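Local coordinates for protein aminotransferase (Neisseria meningitidis Z2491, PDB 3JTX) that probably transfers amino groups between amino acids and keto acids by means of a covalently bound pyridoxal phosphate cofactor, at residues G222-A227 with R232-L237; E192-Q197 with A228-S233; F307-P312 with A379-C384; A349-L354 with V385-D390. All coordinates share one frame; numbering follows the deposited sequence.

How the contacts relate
The four contacts form two touching pairs in two well-separated regions of the chain. Contacts 1 and 2 have centres 7 Å apart, share Arg232 and Ser233, and both use helix 223-229; Leu237 CD2 of contact 1 lies 3.6 Å from Phe194 CE1 of contact 2. Contacts 3 and 4, with centres 11 Å apart, use successive turns of helix 381-394, and Arg309 CZ packs 3.8 Å from Val385 CG2 between them. Contact 4 is about 40 Å from contact 1, centre to centre, across the chain's middle. Contact 1 leads into strand 237-242, after which the chain soon reaches Lys245, which carries the pyridoxal phosphate; no contact includes Lys245, and all four are structural packing.

Contact 1 (G222-A227 with R232-L237); sequences GCLQAA and RSRQKL
Ala227 turns its methyl into the bend the chain makes after helix 223-229, and CB comes to rest 3.8 Å from Leu237 CD1. The methyl also meets backbone, with Ala227 CB 3.7 Å from Arg232 O. The carbonyl of this residue works as well: Ala227 O accepts from Arg232 N at 2.8 Å. That bond is nearly straight at the hydrogen, 168°, and it closes the end of the helix. Leu237 holds CG anti to its carbonyl carbon (chi1 -58°), which carries CD1 back toward the helix.

One turn earlier, Leu224 CD2 sits 4.0 Å from Arg234 CG, the two side chains crossing at about a right angle, and 4.3 Å from Leu237 CB. A water ties Leu224 and Arg234 together, donating to Leu224 O at 2.8 Å and accepting from Arg234 NE at 2.8 Å. Beyond it the guanidinium makes a salt bridge to Glu93 and a bond to Thr87 O. The returning chain folds itself with an ST turn at Ser233 and a type II turn from Arg234 to Leu237.

The chemistry is thus divided: an alanine methyl and two leucines fill the inside of the bend, while one direct backbone bond and one water bridge hold its two limbs, and the charges of Arg232 and Arg234 are paired outside, with Asp198 and Glu93.

Contact 2 (E192-Q197 with A228-S233); sequences EVFDLQ and AQLGRS
Phe194 lies under the side chain of Arg232, whose CD stands over the ring face 3.6 Å from the Phe194 ring centroid, a CH-pi contact 18° off the normal. The guanidinium runs almost parallel to the ring, 9° between planes, but is displaced past its rim, so that Phe194 CB rather than the ring centre lies against its face. An arginine chain extended from CG to NE makes this reach possible. At the far end Arg232 NH2 donates to Gln197 OE1 at 2.9 Å, in the carbonyl plane and on a lone pair, with amide and guanidinium only 17° apart. The same NH2 also forms a salt bridge with Asp198; two acceptors on NH2, with Phe194 against the face, probably restrain the rotation of the guanidinium. Leu230 meets the ring at its edge, CD1 in the ring plane and 3.8 Å from Phe194 CD2.

Gly231, with positive phi, is the C-prime residue of the Schellman motif that ends helix 223-229, its N bonded to Ala228 O. Helix 187-200 is thereby joined to the end of helix 223-229; Phe194 and Gln197 also touch Ile204 of strand 203-207 and Leu237 of strand 237-242, which places the contact on the large mixed sheet.

Contact 3 (F307-P312 with A379-C384); sequences FERVIP and ADVATC
The capped first turn of helix 381-394 packs here on helix 294-314 through two separate touches: Arg309 on Val381 and Val310 on Cys384. In the first, Val381 CG2 meets Arg309 NH1 at 3.6 Å and Arg309 CD at 4.0 Å, the side chains crossing at about a right angle. With CG1 of Val381 between the backbone N and the carbonyl carbon (chi1 64°), CG2 is left anti to the N and faces the arginine, while Arg309 bends at chi3 to bring its tail round. The touch is van der Waals only, and it lies toward the exposed side of the helix pair.

Deeper in, Val310 CG2 rests 3.9 Å from Cys384 CB and 4.0 Å from Cys384 O. Both residues are buried: Val310 also reaches Ile329 of strand 328-332 and Ala388 a turn further along the second helix, and Cys384 touches Leu377.

Asp380 is the N-cap, right before the second helix. Its OD1 takes two bonds from one residue, Thr383 N at 2.8 Å and Thr383 OG1 at 2.8 Å; the amide arrives nearly along the carboxylate C-O direction, the hydroxyl from 41° above the plane. The carboxylate probably also interacts favourably with the helix dipole.

Helices packed against each other and on a small antiparallel sheet are characteristic of the small domain, built largely from the C-terminal part of the chain, in class I and II aminotransferases, the fold type I pyridoxal phosphate enzymes.

Contact 4 (A349-L354 with V385-D390); sequences AAIQVL and VKAAED
Asp390 OD2 takes a salt bridge from Lys386 NZ at 2.9 Å, one turn back on the same helix and on the syn lone pair, while CB of Asp390 points toward the strand and touches Ile351 CD1. Asp390 therefore has two roles: the carboxylate is held along the helix surface, and the methylene below it is left for packing. The lysine chain runs out extended and then turns at its last bond (chi4 -73°), which brings NZ over to the acid. The pair is within one helix, so it may steady that turn but does not itself bridge to the strand.

Across the contact nearly everything depends on the tip of Ile351. Its CD1 lies 4.0 Å from Asp390 CB, 3.8 Å from Ala387 O and 4.3 Å from Ala387 CB. CG1 stands anti to the carbonyl carbon (chi1 -64°) and CD1 continues in an extended line (chi2 166°), so the branch projects end-on at the helix, with Ile351 and Asp390 meeting at a slant. No hydrogen bond joins the two segments. The CA atoms of Ile351 and Ala387 are 7.1 Å apart.

Around this point Ile351 also touches Leu345 of helix 338-349, the helix that leads into its own strand. Strand 351-352 runs parallel to strand 33-34, Ala350 and Gln352 bonding through the backbone to Val33. Helix 381-394 meanwhile packs with Val385 and Ala388 on Ile313 of helix 294-314, so it stands between that long helix and the short strand.

Contact 1 (G222-A227 with R232-L237)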
loop_
_atom_site.group_PDB
_atom_site.type_symbol
_atom_site.label_atom_id
_atom_site.label_comp_id
_atom_site.label_asym_id
_atom_site.label_seq_id
_atom_site.Cartn_x
_atom_site.Cartn_y
_atom_site.Cartn_z
ATOM N N GLY A 222 -26.303 -4.027 -3.413
ATOM C CA GLY A 222 -24.936 -4.442 -3.117
ATOM C C GLY A 222 -24.884 -5.933 -2.778
ATOM O O GLY A 222 -25.911 -6.562 -2.491
ATOM N N CYS A 223 -23.684 -6.491 -2.854
ATOM C CA CYS A 223 -23.459 -7.923 -2.609
ATOM C C CYS A 223 -23.970 -8.357 -1.233
ATOM O O CYS A 223 -24.698 -9.340 -1.104
ATOM C CB CYS A 223 -21.964 -8.237 -2.737
ATOM S SG CYS A 223 -21.479 -9.938 -2.300
ATOM N N LEU A 224 -23.587 -7.619 -0.193
ATOM C CA LEU A 224 -23.976 -8.014 1.181
ATOM C C LEU A 224 -25.486 -7.906 1.397
ATOM O O LEU A 224 -26.091 -8.759 2.032
ATOM C CB LEU A 224 -23.198 -7.208 2.238
ATOM C CG LEU A 224 -21.669 -7.353 2.233
ATOM C CD1 LEU A 224 -21.030 -6.692 3.465
ATOM C CD2 LEU A 224 -21.251 -8.838 2.142
ATOM N N GLN A 225 -26.098 -6.889 0.804
ATOM C CA GLN A 225 -27.548 -6.733 0.843
ATOM C C GLN A 225 -28.262 -7.857 0.072
ATOM O O GLN A 225 -29.299 -8.335 0.497
ATOM C CB GLN A 225 -27.930 -5.365 0.248
ATOM C CG GLN A 225 -29.433 -5.105 0.163
ATOM C CD GLN A 225 -29.746 -3.702 -0.317
ATOM O OE1 GLN A 225 -29.113 -3.200 -1.245
ATOM N NE2 GLN A 225 -30.726 -3.054 0.331
ATOM N N ALA A 226 -27.701 -8.263 -1.065
ATOM C CA ALA A 226 -28.270 -9.363 -1.860
ATOM C C ALA A 226 -28.261 -10.678 -1.056
ATOM O O ALA A 226 -29.255 -11.413 -1.048
ATOM C CB ALA A 226 -27.511 -9.538 -3.161
ATOM N N ALA A 227 -27.154 -10.938 -0.361
ATOM C CA ALA A 227 -27.048 -12.110 0.506
ATOM C C ALA A 227 -28.127 -12.092 1.570
ATOM O O ALA A 227 -28.841 -13.086 1.766
ATOM C CB ALA A 227 -25.672 -12.178 1.158
ATOM N N ARG A 232 -28.876 -15.643 2.930
ATOM C CA ARG A 232 -27.567 -16.281 2.809
ATOM C C ARG A 232 -26.575 -15.601 3.738
ATOM O O ARG A 232 -26.645 -14.394 3.918
ATOM C CB ARG A 232 -27.096 -16.129 1.354
ATOM C CG ARG A 232 -25.781 -16.803 1.022
ATOM C CD ARG A 232 -25.418 -16.627 -0.458
ATOM N NE ARG A 232 -24.232 -17.411 -0.793
ATOM C CZ ARG A 232 -24.251 -18.693 -1.160
ATOM N NH1 ARG A 232 -25.407 -19.354 -1.280
ATOM N NH2 ARG A 232 -23.105 -19.318 -1.413
ATOM N N SER A 233 -25.662 -16.369 4.327
ATOM C CA SER A 233 -24.611 -15.815 5.177
ATOM C C SER A 233 -23.587 -15.030 4.335
ATOM O O SER A 233 -23.648 -15.008 3.111
ATOM C CB SER A 233 -23.894 -16.950 5.922
ATOM O OG SER A 233 -22.949 -17.604 5.080
ATOM N N ARG A 234 -22.627 -14.420 5.005
ATOM C CA ARG A 234 -21.531 -13.719 4.336
ATOM C C ARG A 234 -20.296 -14.586 4.127
ATOM O O ARG A 234 -19.228 -14.053 3.860
ATOM C CB ARG A 234 -21.130 -12.511 5.160
ATOM C CG ARG A 234 -22.100 -11.415 5.073
ATOM C CD ARG A 234 -21.833 -10.369 6.135
ATOM N NE ARG A 234 -23.048 -9.607 6.240
ATOM C CZ ARG A 234 -23.542 -9.066 7.336
ATOM N NH1 ARG A 234 -22.912 -9.119 8.512
ATOM N NH2 ARG A 234 -24.691 -8.439 7.228
ATOM N N GLN A 235 -20.413 -15.906 4.259
ATOM C CA GLN A 235 -19.253 -16.784 4.099
ATOM C C GLN A 235 -18.699 -16.657 2.677
ATOM O O GLN A 235 -19.458 -16.741 1.694
ATOM C CB GLN A 235 -19.617 -18.249 4.389
ATOM C CG GLN A 235 -18.403 -19.171 4.478
ATOM C CD GLN A 235 -18.765 -20.612 4.768
ATOM O OE1 GLN A 235 -18.439 -21.140 5.823
ATOM N NE2 GLN A 235 -19.436 -21.251 3.833
ATOM N N LYS A 236 -17.384 -16.463 2.571
ATOM C CA LYS A 236 -16.678 -16.343 1.296
ATOM C C LYS A 236 -17.156 -15.159 0.421
ATOM O O LYS A 236 -17.042 -15.211 -0.808
ATOM C CB LYS A 236 -16.746 -17.660 0.523
ATOM C CG LYS A 236 -15.998 -18.827 1.202
ATOM C CD LYS A 236 -15.922 -20.047 0.292
ATOM C CE LYS A 236 -15.055 -21.135 0.932
ATOM N NZ LYS A 236 -15.102 -22.407 0.157
ATOM N N LEU A 237 -17.703 -14.123 1.062
ATOM C CA LEU A 237 -18.125 -12.878 0.398
ATOM C C LEU A 237 -17.343 -11.710 0.954
ATOM O O LEU A 237 -17.232 -11.570 2.163
ATOM C CB LEU A 237 -19.603 -12.572 0.654
ATOM C CG LEU A 237 -20.667 -13.583 0.263
ATOM C CD1 LEU A 237 -22.057 -12.968 0.521
ATOM C CD2 LEU A 237 -20.507 -13.989 -1.207
HETATM O O HOH W 1 -25.206 -9.844 4.436
#

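Contact 2 (E192-Q197 with A228-S233)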
loop_
_atom_site.group_PDB
_atom_site.type_symbol
_atom_site.label_atom_id
_atom_site.label_comp_id
_atom_site.label_asym_id
_atom_site.label_seq_id
_atom_site.Cartn_x
_atom_site.Cartn_y
_atom_site.Cartn_z
ATOM N N GLU A 192 -27.661 -16.481 -9.066
ATOM C CA GLU A 192 -26.897 -17.360 -9.944
ATOM C C GLU A 192 -25.454 -17.564 -9.471
ATOM O O GLU A 192 -24.979 -18.706 -9.404
ATOM C CB GLU A 192 -26.909 -16.837 -11.377
ATOM C CG GLU A 192 -26.355 -17.831 -12.381
ATOM C CD GLU A 192 -26.557 -17.422 -13.837
ATOM O OE1 GLU A 192 -26.903 -16.250 -14.118
ATOM O OE2 GLU A 192 -26.332 -18.293 -14.706
ATOM N N VAL A 193 -24.764 -16.472 -9.143
ATOM C CA VAL A 193 -23.374 -16.600 -8.732
ATOM C C VAL A 193 -23.275 -17.259 -7.349
ATOM O O VAL A 193 -22.345 -18.034 -7.106
ATOM C CB VAL A 193 -22.584 -15.269 -8.839
ATOM C CG1 VAL A 193 -23.007 -14.256 -7.775
ATOM C CG2 VAL A 193 -21.069 -15.558 -8.781
ATOM N N PHE A 194 -24.249 -17.004 -6.475
ATOM C CA PHE A 194 -24.287 -17.661 -5.178
ATOM C C PHE A 194 -24.458 -19.183 -5.338
ATOM O O PHE A 194 -23.811 -19.961 -4.633
ATOM C CB PHE A 194 -25.405 -17.093 -4.287
ATOM C CG PHE A 194 -25.144 -15.691 -3.753
ATOM C CD1 PHE A 194 -23.857 -15.241 -3.457
ATOM C CD2 PHE A 194 -26.209 -14.838 -3.488
ATOM C CE1 PHE A 194 -23.649 -13.978 -2.955
ATOM C CE2 PHE A 194 -25.997 -13.569 -2.991
ATOM C CZ PHE A 194 -24.736 -13.140 -2.721
ATOM N N ASP A 195 -25.332 -19.603 -6.246
ATOM C CA ASP A 195 -25.525 -21.023 -6.493
ATOM C C ASP A 195 -24.229 -21.650 -7.044
ATOM O O ASP A 195 -23.854 -22.753 -6.637
ATOM C CB ASP A 195 -26.713 -21.262 -7.426
ATOM C CG ASP A 195 -28.083 -20.965 -6.751
ATOM O OD1 ASP A 195 -28.187 -20.983 -5.514
ATOM O OD2 ASP A 195 -29.066 -20.716 -7.460
ATOM N N LEU A 196 -23.545 -20.951 -7.947
ATOM C CA LEU A 196 -22.234 -21.408 -8.430
ATOM C C LEU A 196 -21.213 -21.506 -7.288
ATOM O O LEU A 196 -20.436 -22.464 -7.211
ATOM C CB LEU A 196 -21.720 -20.511 -9.566
ATOM C CG LEU A 196 -22.364 -20.752 -10.940
ATOM C CD1 LEU A 196 -22.137 -19.573 -11.834
ATOM C CD2 LEU A 196 -21.837 -22.041 -11.588
ATOM N N GLN A 197 -21.238 -20.539 -6.373
ATOM C CA GLN A 197 -20.390 -20.597 -5.188
ATOM C C GLN A 197 -20.673 -21.842 -4.342
ATOM O O GLN A 197 -19.739 -22.503 -3.869
ATOM C CB GLN A 197 -20.537 -19.328 -4.340
ATOM C CG GLN A 197 -19.551 -19.247 -3.178
ATOM C CD GLN A 197 -19.675 -17.949 -2.404
ATOM O OE1 GLN A 197 -20.763 -17.621 -1.922
ATOM N NE2 GLN A 197 -18.573 -17.183 -2.312
ATOM N N ALA A 228 -28.239 -10.958 2.261
ATOM C CA ALA A 228 -29.281 -10.773 3.285
ATOM C C ALA A 228 -30.675 -11.039 2.714
ATOM O O ALA A 228 -31.453 -11.803 3.287
ATOM C CB ALA A 228 -29.195 -9.354 3.876
ATOM N N GLN A 229 -30.978 -10.419 1.575
ATOM C CA GLN A 229 -32.289 -10.554 0.948
ATOM C C GLN A 229 -32.608 -11.980 0.511
ATOM O O GLN A 229 -33.772 -12.382 0.525
ATOM C CB GLN A 229 -32.453 -9.560 -0.208
ATOM C CG GLN A 229 -32.649 -8.097 0.294
ATOM C CD GLN A 229 -32.758 -7.059 -0.844
ATOM O OE1 GLN A 229 -32.989 -7.404 -1.997
ATOM N NE2 GLN A 229 -32.582 -5.788 -0.504
ATOM N N LEU A 230 -31.578 -12.746 0.165
ATOM C CA LEU A 230 -31.738 -14.133 -0.245
ATOM C C LEU A 230 -31.513 -15.129 0.909
ATOM O O LEU A 230 -31.505 -16.321 0.689
ATOM C CB LEU A 230 -30.777 -14.422 -1.407
ATOM C CG LEU A 230 -31.066 -13.687 -2.721
ATOM C CD1 LEU A 230 -29.905 -13.876 -3.708
ATOM C CD2 LEU A 230 -32.376 -14.146 -3.331
ATOM N N GLY A 231 -31.329 -14.644 2.134
ATOM C CA GLY A 231 -31.256 -15.516 3.313
ATOM C C GLY A 231 -29.926 -16.233 3.474
ATOM O O GLY A 231 -29.855 -17.286 4.097
ATOM N N ARG A 232 -28.876 -15.643 2.930
ATOM C CA ARG A 232 -27.567 -16.281 2.809
ATOM C C ARG A 232 -26.575 -15.601 3.738
ATOM O O ARG A 232 -26.645 -14.394 3.918
ATOM C CB ARG A 232 -27.096 -16.129 1.354
ATOM C CG ARG A 232 -25.781 -16.803 1.022
ATOM C CD ARG A 232 -25.418 -16.627 -0.458
ATOM N NE ARG A 232 -24.232 -17.411 -0.793
ATOM C CZ ARG A 232 -24.251 -18.693 -1.160
ATOM N NH1 ARG A 232 -25.407 -19.354 -1.280
ATOM N NH2 ARG A 232 -23.105 -19.318 -1.413
ATOM N N SER A 233 -25.662 -16.369 4.327
ATOM C CA SER A 233 -24.611 -15.815 5.177
ATOM C C SER A 233 -23.587 -15.030 4.335
ATOM O O SER A 233 -23.648 -15.008 3.111
ATOM C CB SER A 233 -23.894 -16.950 5.922
ATOM O OG SER A 233 -22.949 -17.604 5.080
#

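Contact 3 (F307-P312 with A379-C384)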
loop_
_atom_site.group_PDB
_atom_site.type_symbol
_atom_site.label_atom_id
_atom_site.label_comp_id
_atom_site.label_asym_id
_atom_site.label_seq_id
_atom_site.Cartn_x
_atom_site.Cartn_y
_atom_site.Cartn_z
ATOM N N PHE A 307 -26.733 13.527 -17.083
ATOM C CA PHE A 307 -27.397 12.416 -17.773
ATOM C C PHE A 307 -28.790 12.811 -18.265
ATOM O O PHE A 307 -29.188 12.422 -19.357
ATOM C CB PHE A 307 -27.503 11.186 -16.871
ATOM C CG PHE A 307 -26.279 10.318 -16.879
ATOM C CD1 PHE A 307 -26.144 9.299 -17.807
ATOM C CD2 PHE A 307 -25.270 10.521 -15.967
ATOM C CE1 PHE A 307 -25.022 8.494 -17.819
ATOM C CE2 PHE A 307 -24.142 9.722 -15.962
ATOM C CZ PHE A 307 -24.019 8.699 -16.898
ATOM N N GLU A 308 -29.520 13.569 -17.440
ATOM C CA GLU A 308 -30.849 14.040 -17.780
ATOM C C GLU A 308 -30.873 14.796 -19.101
ATOM O O GLU A 308 -31.838 14.702 -19.841
ATOM C CB GLU A 308 -31.389 14.970 -16.690
ATOM C CG GLU A 308 -32.127 14.256 -15.614
ATOM C CD GLU A 308 -32.544 15.175 -14.474
ATOM O OE1 GLU A 308 -32.233 16.396 -14.518
ATOM O OE2 GLU A 308 -33.176 14.654 -13.529
ATOM N N ARG A 309 -29.806 15.545 -19.379
ATOM C CA ARG A 309 -29.715 16.355 -20.587
ATOM C C ARG A 309 -29.053 15.608 -21.748
ATOM O O ARG A 309 -29.494 15.728 -22.893
ATOM C CB ARG A 309 -28.975 17.649 -20.273
ATOM C CG ARG A 309 -29.686 18.470 -19.194
ATOM C CD ARG A 309 -29.010 19.801 -18.911
ATOM N NE ARG A 309 -28.989 20.670 -20.090
ATOM C CZ ARG A 309 -28.257 21.782 -20.213
ATOM N NH1 ARG A 309 -27.485 22.210 -19.215
ATOM N NH2 ARG A 309 -28.307 22.473 -21.347
ATOM N N VAL A 310 -28.023 14.813 -21.450
ATOM C CA VAL A 310 -27.258 14.107 -22.478
ATOM C C VAL A 310 -28.016 12.930 -23.115
ATOM O O VAL A 310 -27.966 12.747 -24.331
ATOM C CB VAL A 310 -25.884 13.614 -21.920
ATOM C CG1 VAL A 310 -25.210 12.666 -22.889
ATOM C CG2 VAL A 310 -24.983 14.791 -21.591
ATOM N N ILE A 311 -28.691 12.108 -22.306
ATOM C CA ILE A 311 -29.322 10.902 -22.843
ATOM C C ILE A 311 -30.337 11.246 -23.944
ATOM O O ILE A 311 -30.262 10.676 -25.041
ATOM C CB ILE A 311 -29.940 10.006 -21.738
ATOM C CG1 ILE A 311 -28.838 9.361 -20.894
ATOM C CG2 ILE A 311 -30.859 8.943 -22.349
ATOM C CD1 ILE A 311 -27.958 8.352 -21.637
ATOM N N PRO A 312 -31.268 12.184 -23.678
ATOM C CA PRO A 312 -32.227 12.514 -24.747
ATOM C C PRO A 312 -31.583 13.127 -25.997
ATOM O O PRO A 312 -32.117 12.961 -27.097
ATOM C CB PRO A 312 -33.211 13.502 -24.095
ATOM C CG PRO A 312 -32.732 13.749 -22.725
ATOM C CD PRO A 312 -31.507 12.942 -22.439
ATOM N N ALA A 379 -16.677 15.772 -16.957
ATOM C CA ALA A 379 -16.591 17.197 -17.248
ATOM C C ALA A 379 -17.906 17.887 -16.870
ATOM O O ALA A 379 -18.904 17.217 -16.573
ATOM C CB ALA A 379 -16.285 17.399 -18.715
ATOM N N ASP A 380 -17.928 19.217 -16.888
ATOM C CA ASP A 380 -19.142 19.935 -16.476
ATOM C C ASP A 380 -20.269 19.754 -17.476
ATOM O O ASP A 380 -20.038 19.350 -18.625
ATOM C CB ASP A 380 -18.897 21.416 -16.170
ATOM C CG ASP A 380 -18.432 22.225 -17.369
ATOM O OD1 ASP A 380 -18.875 22.016 -18.523
ATOM O OD2 ASP A 380 -17.611 23.113 -17.118
ATOM N N VAL A 381 -21.483 20.030 -17.009
ATOM C CA VAL A 381 -22.693 19.813 -17.785
ATOM C C VAL A 381 -22.671 20.529 -19.140
ATOM O O VAL A 381 -23.044 19.935 -20.148
ATOM C CB VAL A 381 -23.981 20.171 -16.971
ATOM C CG1 VAL A 381 -24.027 21.653 -16.619
ATOM C CG2 VAL A 381 -25.229 19.767 -17.744
ATOM N N ALA A 382 -22.228 21.786 -19.163
ATOM C CA ALA A 382 -22.177 22.548 -20.411
ATOM C C ALA A 382 -21.279 21.841 -21.422
ATOM O O ALA A 382 -21.646 21.706 -22.585
ATOM C CB ALA A 382 -21.701 23.997 -20.172
ATOM N N THR A 383 -20.121 21.365 -20.962
ATOM C CA THR A 383 -19.183 20.635 -21.826
ATOM C C THR A 383 -19.778 19.315 -22.327
ATOM O O THR A 383 -19.635 18.977 -23.515
ATOM C CB THR A 383 -17.853 20.368 -21.089
ATOM O OG1 THR A 383 -17.262 21.618 -20.757
ATOM C CG2 THR A 383 -16.872 19.566 -21.958
ATOM N N CYS A 384 -20.436 18.575 -21.429
ATOM C CA CYS A 384 -21.048 17.284 -21.792
ATOM C C CYS A 384 -22.162 17.434 -22.827
ATOM O O CYS A 384 -22.244 16.648 -23.778
ATOM C CB CYS A 384 -21.612 16.563 -20.555
ATOM S SG CYS A 384 -20.338 15.984 -19.427
#

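Contact 4 (A349-L354 with V385-D390)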
loop_
_atom_site.group_PDB
_atom_site.type_symbol
_atom_site.label_atom_id
_atom_site.label_comp_id
_atom_site.label_asym_id
_atom_site.label_seq_id
_atom_site.Cartn_x
_atom_site.Cartn_y
_atom_site.Cartn_z
ATOM N N ALA A 349 -13.921 16.867 -33.941
ATOM C CA ALA A 349 -14.444 17.649 -32.796
ATOM C C ALA A 349 -13.531 17.712 -31.577
ATOM O O ALA A 349 -13.897 18.299 -30.552
ATOM C CB ALA A 349 -15.807 17.110 -32.391
ATOM N N ALA A 350 -12.342 17.119 -31.681
ATOM C CA ALA A 350 -11.422 17.007 -30.558
ATOM C C ALA A 350 -12.036 16.258 -29.388
ATOM O O ALA A 350 -11.618 16.452 -28.253
ATOM C CB ALA A 350 -10.911 18.418 -30.103
ATOM N N ILE A 351 -13.040 15.416 -29.642
ATOM C CA ILE A 351 -13.699 14.696 -28.546
ATOM C C ILE A 351 -13.014 13.349 -28.350
ATOM O O ILE A 351 -12.860 12.582 -29.300
ATOM C CB ILE A 351 -15.218 14.489 -28.791
ATOM C CG1 ILE A 351 -15.975 15.835 -28.848
ATOM C CG2 ILE A 351 -15.810 13.582 -27.680
ATOM C CD1 ILE A 351 -17.416 15.724 -29.430
ATOM N N GLN A 352 -12.635 13.058 -27.110
ATOM C CA GLN A 352 -11.966 11.818 -26.742
ATOM C C GLN A 352 -12.941 10.830 -26.049
ATOM O O GLN A 352 -13.417 11.077 -24.925
ATOM C CB GLN A 352 -10.784 12.122 -25.815
ATOM C CG GLN A 352 -9.715 13.052 -26.408
ATOM C CD GLN A 352 -8.706 13.526 -25.360
ATOM O OE1 GLN A 352 -9.028 14.327 -24.487
ATOM N NE2 GLN A 352 -7.488 13.021 -25.446
ATOM N N VAL A 353 -13.239 9.729 -26.733
ATOM C CA VAL A 353 -13.972 8.599 -26.138
ATOM C C VAL A 353 -13.116 7.342 -26.230
ATOM O O VAL A 353 -12.178 7.291 -27.015
ATOM C CB VAL A 353 -15.356 8.364 -26.800
ATOM C CG1 VAL A 353 -16.196 9.637 -26.726
ATOM C CG2 VAL A 353 -15.224 7.875 -28.250
ATOM N N LEU A 354 -13.431 6.331 -25.425
ATOM C CA LEU A 354 -12.591 5.120 -25.342
ATOM C C LEU A 354 -13.179 3.957 -26.155
ATOM O O LEU A 354 -14.268 3.464 -25.820
ATOM C CB LEU A 354 -12.445 4.692 -23.883
ATOM C CG LEU A 354 -11.320 3.683 -23.598
ATOM C CD1 LEU A 354 -9.949 4.272 -23.946
ATOM C CD2 LEU A 354 -11.342 3.235 -22.147
ATOM N N VAL A 385 -23.026 18.420 -22.610
ATOM C CA VAL A 385 -24.160 18.690 -23.483
ATOM C C VAL A 385 -23.670 19.082 -24.872
ATOM O O VAL A 385 -24.161 18.564 -25.877
ATOM C CB VAL A 385 -25.056 19.809 -22.896
ATOM C CG1 VAL A 385 -26.007 20.397 -23.966
ATOM C CG2 VAL A 385 -25.830 19.262 -21.711
ATOM N N LYS A 386 -22.693 19.981 -24.925
ATOM C CA LYS A 386 -22.098 20.365 -26.212
ATOM C C LYS A 386 -21.450 19.167 -26.906
ATOM O O LYS A 386 -21.562 19.028 -28.115
ATOM C CB LYS A 386 -21.053 21.454 -26.049
ATOM C CG LYS A 386 -20.381 21.807 -27.361
ATOM C CD LYS A 386 -19.461 22.998 -27.243
ATOM C CE LYS A 386 -19.055 23.490 -28.633
ATOM N NZ LYS A 386 -18.092 22.567 -29.279
ATOM N N ALA A 387 -20.745 18.332 -26.146
ATOM C CA ALA A 387 -20.158 17.113 -26.712
ATOM C C ALA A 387 -21.247 16.216 -27.323
ATOM O O ALA A 387 -21.096 15.725 -28.446
ATOM C CB ALA A 387 -19.354 16.356 -25.645
ATOM N N ALA A 388 -22.357 16.035 -26.602
ATOM C CA ALA A 388 -23.440 15.168 -27.073
ATOM C C ALA A 388 -24.026 15.707 -28.380
ATOM O O ALA A 388 -24.250 14.962 -29.333
ATOM C CB ALA A 388 -24.530 15.028 -26.002
ATOM N N GLU A 389 -24.258 17.013 -28.415
ATOM C CA GLU A 389 -24.749 17.686 -29.617
ATOM C C GLU A 389 -23.796 17.529 -30.799
ATOM O O GLU A 389 -24.222 17.243 -31.909
ATOM C CB GLU A 389 -24.983 19.168 -29.325
ATOM C CG GLU A 389 -26.193 19.417 -28.436
ATOM C CD GLU A 389 -26.280 20.847 -27.929
ATOM O OE1 GLU A 389 -25.307 21.621 -28.109
ATOM O OE2 GLU A 389 -27.326 21.201 -27.341
ATOM N N ASP A 390 -22.504 17.700 -30.550
ATOM C CA ASP A 390 -21.501 17.572 -31.599
ATOM C C ASP A 390 -21.408 16.133 -32.106
ATOM O O ASP A 390 -21.288 15.917 -33.310
ATOM C CB ASP A 390 -20.135 18.084 -31.111
ATOM C CG ASP A 390 -20.123 19.610 -30.873
ATOM O OD1 ASP A 390 -21.030 20.307 -31.369
ATOM O OD2 ASP A 390 -19.218 20.109 -30.183
#